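Citryl-CoA lyase (Hydrogenobacter thermophilus, PDB 6HXP) probably cleaves citryl-CoA into acetyl-CoA and oxaloacetate, as a coenzyme A-binding lyase of the citrate synthase family. Local coordinates at residues T227-P231 with F232-L236. Sequence-based numbering, arbitrary orientation.
Sequences TTEKP and FSKRL
E229 and K234 meet with their side chains crossing at about a right angle, the ammonium lying beside the CG-CD end of the glutamate: K234 NZ is 3.9 Å from both E229 CG and E229 CD. The charges themselves stay beyond salt-bridge range, with E229 OE2 4.1 Å from K234 NZ, and water 1 links the two, donating to OE2 and accepting from NZ. Water 2 joins the same ammonium to S233 OG and, weakly, to E229 OE1. Bends at chi2 and chi4 bring the lysine chain toward the glutamate. Each charge has a direct mate elsewhere: NZ pairs with E225 of the same chain, and OE2 with K6 of the third subunit, whose W5 also makes a cation-pi contact with K234. With an alanine at E229, K6 of that subunit is likely to lose this carboxylate partner, and waters 1 and 2 an acceptor. The chain turns here through a type II beta turn from K230 to S233, just after helix 206-228 of the citrate synthase-type domain; its closing bond runs from S233 N to K230 O (3.1 Å, N-H...O angle 139°). F232, at the third position, has the positive phi (71°) of that turn type, and its ring meets H99 of the second subunit edge-to-face. Water 3 bridges K230 O and S233 OG. R235 reaches back in an extended chain, and NH2 donates to F232 O at 2.8 Å; the oxygen lies near the guanidinium plane, although the donor sits above the carbonyl plane. Water 4 links the same NH2 to P231 O.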
loop_
_atom_site.group_PDB
_atom_site.type_symbol
_atom_site.label_atom_id
_atom_site.label_comp_id
_atom_site.label_asym_id
_atom_site.label_seq_id
_atom_site.Cartn_x
_atom_site.Cartn_y
_atom_site.Cartn_z
ATOM N N THR A 227 12.735 -6.571 14.383
ATOM C CA THR A 227 13.298 -7.320 15.497
ATOM C C THR A 227 14.666 -6.876 15.906
ATOM O O THR A 227 15.130 -7.312 16.973
ATOM C CB THR A 227 13.299 -8.824 15.152
ATOM O OG1 THR A 227 14.168 -9.070 14.038
ATOM C CG2 THR A 227 11.884 -9.351 14.909
ATOM N N THR A 228 15.357 -6.038 15.106
ATOM C CA THR A 228 16.712 -5.612 15.472
ATOM C C THR A 228 16.897 -4.108 15.623
ATOM O O THR A 228 17.985 -3.697 16.020
ATOM C CB THR A 228 17.750 -6.177 14.483
ATOM O OG1 THR A 228 17.679 -5.516 13.240
ATOM C CG2 THR A 228 17.612 -7.654 14.267
ATOM N N GLU A 229 15.908 -3.286 15.291
ATOM C CA GLU A 229 16.037 -1.852 15.322
ATOM C C GLU A 229 14.947 -1.271 16.171
ATOM O O GLU A 229 13.853 -1.841 16.287
ATOM C CB GLU A 229 15.914 -1.291 13.895
ATOM C CG GLU A 229 16.976 -1.805 12.925
ATOM C CD GLU A 229 18.365 -1.238 13.156
ATOM O OE1 GLU A 229 18.513 -0.331 14.003
ATOM O OE2 GLU A 229 19.294 -1.662 12.434
ATOM N N LYS A 230 15.241 -0.124 16.773
ATOM C CA LYS A 230 14.246 0.542 17.569
ATOM C C LYS A 230 13.214 1.161 16.638
ATOM O O LYS A 230 13.567 1.687 15.570
ATOM C CB LYS A 230 14.900 1.666 18.395
ATOM C CG LYS A 230 15.962 1.172 19.359
ATOM C CD LYS A 230 16.639 2.350 20.072
ATOM C CE LYS A 230 17.822 1.925 20.914
ATOM N NZ LYS A 230 18.554 3.101 21.474
ATOM N N PRO A 231 11.932 1.178 17.023
ATOM C CA PRO A 231 10.959 1.880 16.189
ATOM C C PRO A 231 11.374 3.332 15.968
ATOM O O PRO A 231 11.984 3.997 16.831
ATOM C CB PRO A 231 9.654 1.795 16.991
ATOM C CG PRO A 231 9.849 0.572 17.877
ATOM C CD PRO A 231 11.306 0.608 18.238
ATOM N N PHE A 232 11.056 3.812 14.772
ATOM C CA PHE A 232 11.320 5.167 14.327
ATOM C C PHE A 232 12.798 5.441 14.081
ATOM O O PHE A 232 13.169 6.593 13.872
ATOM C CB PHE A 232 10.702 6.212 15.288
ATOM C CG PHE A 232 10.132 7.437 14.594
ATOM C CD1 PHE A 232 9.042 7.335 13.749
ATOM C CD2 PHE A 232 10.691 8.689 14.792
ATOM C CE1 PHE A 232 8.504 8.469 13.138
ATOM C CE2 PHE A 232 10.119 9.833 14.212
ATOM C CZ PHE A 232 9.056 9.706 13.354
ATOM N N SER A 233 13.652 4.389 14.002
ATOM C CA SER A 233 15.061 4.602 13.738
ATOM C C SER A 233 15.329 5.034 12.297
ATOM O O SER A 233 16.371 5.650 12.050
ATOM C CB SER A 233 15.872 3.362 14.103
ATOM O OG SER A 233 15.598 2.293 13.241
ATOM N N LYS A 234 14.416 4.746 11.356
ATOM C CA LYS A 234 14.617 5.127 9.948
ATOM C C LYS A 234 14.041 6.511 9.687
ATOM O O LYS A 234 12.879 6.695 9.302
ATOM C CB LYS A 234 14.008 4.106 8.988
ATOM C CG LYS A 234 14.685 2.749 9.114
ATOM C CD LYS A 234 16.211 2.799 8.842
ATOM C CE LYS A 234 16.913 1.451 8.787
ATOM N NZ LYS A 234 17.106 0.892 10.143
ATOM N N ARG A 235 14.862 7.487 9.983
ATOM C CA ARG A 235 14.521 8.893 9.816
ATOM C C ARG A 235 15.796 9.606 9.456
ATOM O O ARG A 235 16.893 9.161 9.848
ATOM C CB ARG A 235 13.901 9.475 11.087
ATOM C CG ARG A 235 14.820 9.498 12.301
ATOM C CD ARG A 235 14.119 10.177 13.470
ATOM N NE ARG A 235 15.031 10.343 14.605
ATOM C CZ ARG A 235 15.224 9.439 15.563
ATOM N NH1 ARG A 235 16.088 9.676 16.543
ATOM N NH2 ARG A 235 14.550 8.296 15.554
ATOM N N LEU A 236 15.701 10.626 8.641
ATOM C CA LEU A 236 16.889 11.382 8.247
ATOM C C LEU A 236 17.229 12.400 9.324
ATOM O O LEU A 236 16.424 12.684 10.199
ATOM C CB LEU A 236 16.662 12.138 6.932
ATOM C CG LEU A 236 16.108 11.346 5.746
ATOM C CD1 LEU A 236 15.950 12.265 4.552
ATOM C CD2 LEU A 236 16.976 10.143 5.408
HETATM O O HOH W 1 18.896 -1.273 9.776
HETATM O O HOH W 2 18.470 2.282 12.236
HETATM O O HOH W 3 13.096 0.883 12.871
HETATM O O HOH W 4 14.142 5.712 17.280
#